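Local coordinates for protein tryptophan halogenase superfamily (Brevundimonas sp. BAL3, PDB 6FRL) that probably catalyses the flavin-dependent halogenation of an aromatic, perhaps indole-type, substrate and prefers bromide to chloride as the halogen source, at residues Gly23-Ala28 and Gly170-His175. Residues are numbered along the deposited sequence; the frame is centred on the assembly and turned at random.
Sequences GWMTAA and GLFAQH
Trp24 and Ala173 mark the nearest backbone approach of segments 23-28 and 170-175, their CA atoms 5.9 Å apart. The beta carbon of Trp24 points at segment 170-175, and Trp24 CB lies 3.8 Å from Ala173 O, a van der Waals contact with a backbone oxygen rather than a polar bond. With CG anti to its own carbonyl carbon (chi1 -72°), the indole starts out beside Ala173, and the ring meets that oxygen obliquely, Trp24 CG standing 4.0 Å from Ala173 O. The polar edge turns elsewhere: Trp24 NE1 is hydrogen-bonded to Glu45 OE2, while the rest of the side chain continues along helix 169-182 to Arg177 and Ala180.

Met25 and Phe172 form the second point of touch, a Met-aromatic contact. Met25 SD approaches Phe172 CE2 to 4.1 Å and sits 5.4 Å from the ring centroid, 72° off the ring normal, hence well away from the axis above the ring centre. Phe172 CG is anti to the backbone N (chi1 -170°), which carries the phenyl towards Met25, and the two side chains cross at roughly a right angle. Ile62 of helix 61-68 touches both.

No hydrogen bond joins the segments, and all four touching residues are buried. Helix 20-33 follows strand 13-17 and carries Gly23 of a probable GxGxxG motif, consistent with the dinucleotide-binding Rossmann-type beta-alpha unit of flavin-dependent halogenases, here packed against helix 169-182.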
ATOM      1  N   GLY B  23      21.681  11.135  15.177  1.00 27.33           N
ATOM      2  CA  GLY B  23      21.343  12.053  16.267  1.00 25.57           C
ATOM      3  C   GLY B  23      20.862  13.420  15.819  1.00 25.59           C
ATOM      4  O   GLY B  23      19.857  13.939  16.318  1.00 23.92           O
ATOM      5  N   TRP B  24      21.575  14.007  14.876  1.00 25.14           N
ATOM      6  CA  TRP B  24      21.226  15.347  14.451  1.00 26.65           C
ATOM      7  C   TRP B  24      20.097  15.385  13.439  1.00 24.74           C
ATOM      8  O   TRP B  24      19.383  16.368  13.437  1.00 24.73           O
ATOM      9  CB  TRP B  24      22.459  16.130  13.986  1.00 28.42           C
ATOM     10  CG  TRP B  24      23.313  16.489  15.143  1.00 29.53           C
ATOM     11  CD1 TRP B  24      24.552  16.004  15.409  1.00 31.85           C
ATOM     12  CD2 TRP B  24      22.989  17.370  16.212  1.00 27.82           C
ATOM     13  NE1 TRP B  24      25.039  16.541  16.580  1.00 30.19           N
ATOM     14  CE2 TRP B  24      24.101  17.385  17.095  1.00 28.75           C
ATOM     15  CE3 TRP B  24      21.877  18.147  16.519  1.00 26.72           C
ATOM     16  CZ2 TRP B  24      24.131  18.153  18.255  1.00 27.76           C
ATOM     17  CZ3 TRP B  24      21.901  18.921  17.691  1.00 25.85           C
ATOM     18  CH2 TRP B  24      23.026  18.905  18.541  1.00 27.37           C
ATOM     19  N   MET B  25      19.893  14.333  12.622  1.00 24.51           N
ATOM     20  CA  MET B  25      18.641  14.235  11.836  1.00 23.95           C
ATOM     21  C   MET B  25      17.428  14.157  12.772  1.00 23.63           C
ATOM     22  O   MET B  25      16.444  14.874  12.569  1.00 23.66           O
ATOM     23  CB  MET B  25      18.619  13.045  10.865  1.00 23.50           C
ATOM     24  CG  MET B  25      19.459  13.257   9.605  1.00 23.61           C
ATOM     25  SD  MET B  25      19.690  11.715   8.695  1.00 23.66           S
ATOM     26  CE  MET B  25      18.045  11.458   7.978  1.00 22.02           C
ATOM     27  N   THR B  26      17.496  13.294  13.787  1.00 23.34           N
ATOM     28  CA  THR B  26      16.421  13.192  14.779  1.00 23.92           C
ATOM     29  C   THR B  26      16.120  14.560  15.487  1.00 25.51           C
ATOM     30  O   THR B  26      14.972  15.009  15.546  1.00 25.89           O
ATOM     31  CB  THR B  26      16.749  12.090  15.808  1.00 22.91           C
ATOM     32  OG1 THR B  26      16.955  10.839  15.129  1.00 20.72           O
ATOM     33  CG2 THR B  26      15.618  11.925  16.793  1.00 22.64           C
ATOM     34  N   ALA B  27      17.163  15.224  15.983  1.00 27.17           N
ATOM     35  CA  ALA B  27      17.031  16.516  16.653  1.00 26.50           C
ATOM     36  C   ALA B  27      16.382  17.553  15.756  1.00 25.56           C
ATOM     37  O   ALA B  27      15.438  18.250  16.183  1.00 23.50           O
ATOM     38  CB  ALA B  27      18.394  17.030  17.134  1.00 25.69           C
ATOM     39  N   ALA B  28      16.874  17.656  14.525  1.00 23.85           N
ATOM     40  CA  ALA B  28      16.329  18.670  13.600  1.00 23.65           C
ATOM     41  C   ALA B  28      14.852  18.417  13.266  1.00 24.64           C
ATOM     42  O   ALA B  28      14.025  19.361  13.275  1.00 23.59           O
ATOM     43  CB  ALA B  28      17.152  18.740  12.331  1.00 23.12           C
ATOM     44  N   GLY B 170      29.303  13.894   7.556  1.00 29.91           N
ATOM     45  CA  GLY B 170      29.801  14.780   8.617  1.00 27.68           C
ATOM     46  C   GLY B 170      29.347  16.222   8.427  1.00 26.78           C
ATOM     47  O   GLY B 170      28.840  16.820   9.353  1.00 26.14           O
ATOM     48  N   LEU B 171      29.493  16.766   7.221  1.00 26.66           N
ATOM     49  CA  LEU B 171      29.008  18.126   6.935  1.00 26.90           C
ATOM     50  C   LEU B 171      27.490  18.209   7.056  1.00 25.82           C
ATOM     51  O   LEU B 171      26.975  19.190   7.580  1.00 26.44           O
ATOM     52  CB  LEU B 171      29.453  18.617   5.544  1.00 28.36           C
ATOM     53  CG  LEU B 171      30.976  18.755   5.315  1.00 30.55           C
ATOM     54  CD1 LEU B 171      31.262  19.266   3.890  1.00 29.75           C
ATOM     55  CD2 LEU B 171      31.609  19.682   6.379  1.00 29.91           C
ATOM     56  N   PHE B 172      26.783  17.182   6.564  1.00 25.90           N
ATOM     57  CA  PHE B 172      25.323  17.084   6.687  1.00 24.85           C
ATOM     58  C   PHE B 172      24.941  17.106   8.170  1.00 25.51           C
ATOM     59  O   PHE B 172      24.059  17.879   8.572  1.00 24.20           O
ATOM     60  CB  PHE B 172      24.784  15.829   5.997  1.00 23.47           C
ATOM     61  CG  PHE B 172      23.284  15.768   5.872  1.00 22.95           C
ATOM     62  CD1 PHE B 172      22.570  16.830   5.367  1.00 22.79           C
ATOM     63  CD2 PHE B 172      22.590  14.600   6.204  1.00 24.46           C
ATOM     64  CE1 PHE B 172      21.190  16.743   5.196  1.00 23.47           C
ATOM     65  CE2 PHE B 172      21.205  14.514   6.056  1.00 23.81           C
ATOM     66  CZ  PHE B 172      20.512  15.590   5.555  1.00 23.46           C
ATOM     67  N   ALA B 173      25.644  16.331   8.986  1.00 26.54           N
ATOM     68  CA  ALA B 173      25.406  16.369  10.445  1.00 31.69           C
ATOM     69  C   ALA B 173      25.617  17.768  11.039  1.00 31.97           C
ATOM     70  O   ALA B 173      24.790  18.234  11.801  1.00 34.26           O
ATOM     71  CB  ALA B 173      26.241  15.326  11.185  1.00 31.05           C
ATOM     72  N   GLN B 174      26.689  18.436  10.657  1.00 35.00           N
ATOM     73  CA  GLN B 174      26.950  19.817  11.105  1.00 38.88           C
ATOM     74  C   GLN B 174      25.845  20.812  10.681  1.00 35.07           C
ATOM     75  O   GLN B 174      25.385  21.597  11.507  1.00 36.20           O
ATOM     76  CB  GLN B 174      28.343  20.302  10.668  1.00 41.98           C
ATOM     77  CG  GLN B 174      29.494  19.615  11.417  1.00 47.33           C
ATOM     78  CD  GLN B 174      30.882  20.254  11.137  1.00 55.46           C
ATOM     79  OE1 GLN B 174      31.016  21.445  10.739  1.00 49.02           O
ATOM     80  NE2 GLN B 174      31.921  19.454  11.348  1.00 50.48           N
ATOM     81  N   HIS B 175      25.390  20.740   9.445  1.00 29.54           N
ATOM     82  CA  HIS B 175      24.305  21.609   8.974  1.00 30.26           C
ATOM     83  C   HIS B 175      22.993  21.424   9.797  1.00 29.50           C
ATOM     84  O   HIS B 175      22.349  22.387  10.234  1.00 27.42           O
ATOM     85  CB  HIS B 175      24.096  21.322   7.478  1.00 31.45           C
ATOM     86  CG  HIS B 175      23.260  22.327   6.751  1.00 30.65           C
ATOM     87  ND1 HIS B 175      23.784  23.490   6.231  1.00 32.76           N
ATOM     88  CD2 HIS B 175      21.957  22.301   6.380  1.00 31.44           C
ATOM     89  CE1 HIS B 175      22.837  24.149   5.587  1.00 33.80           C
ATOM     90  NE2 HIS B 175      21.715  23.450   5.668  1.00 35.65           N
TER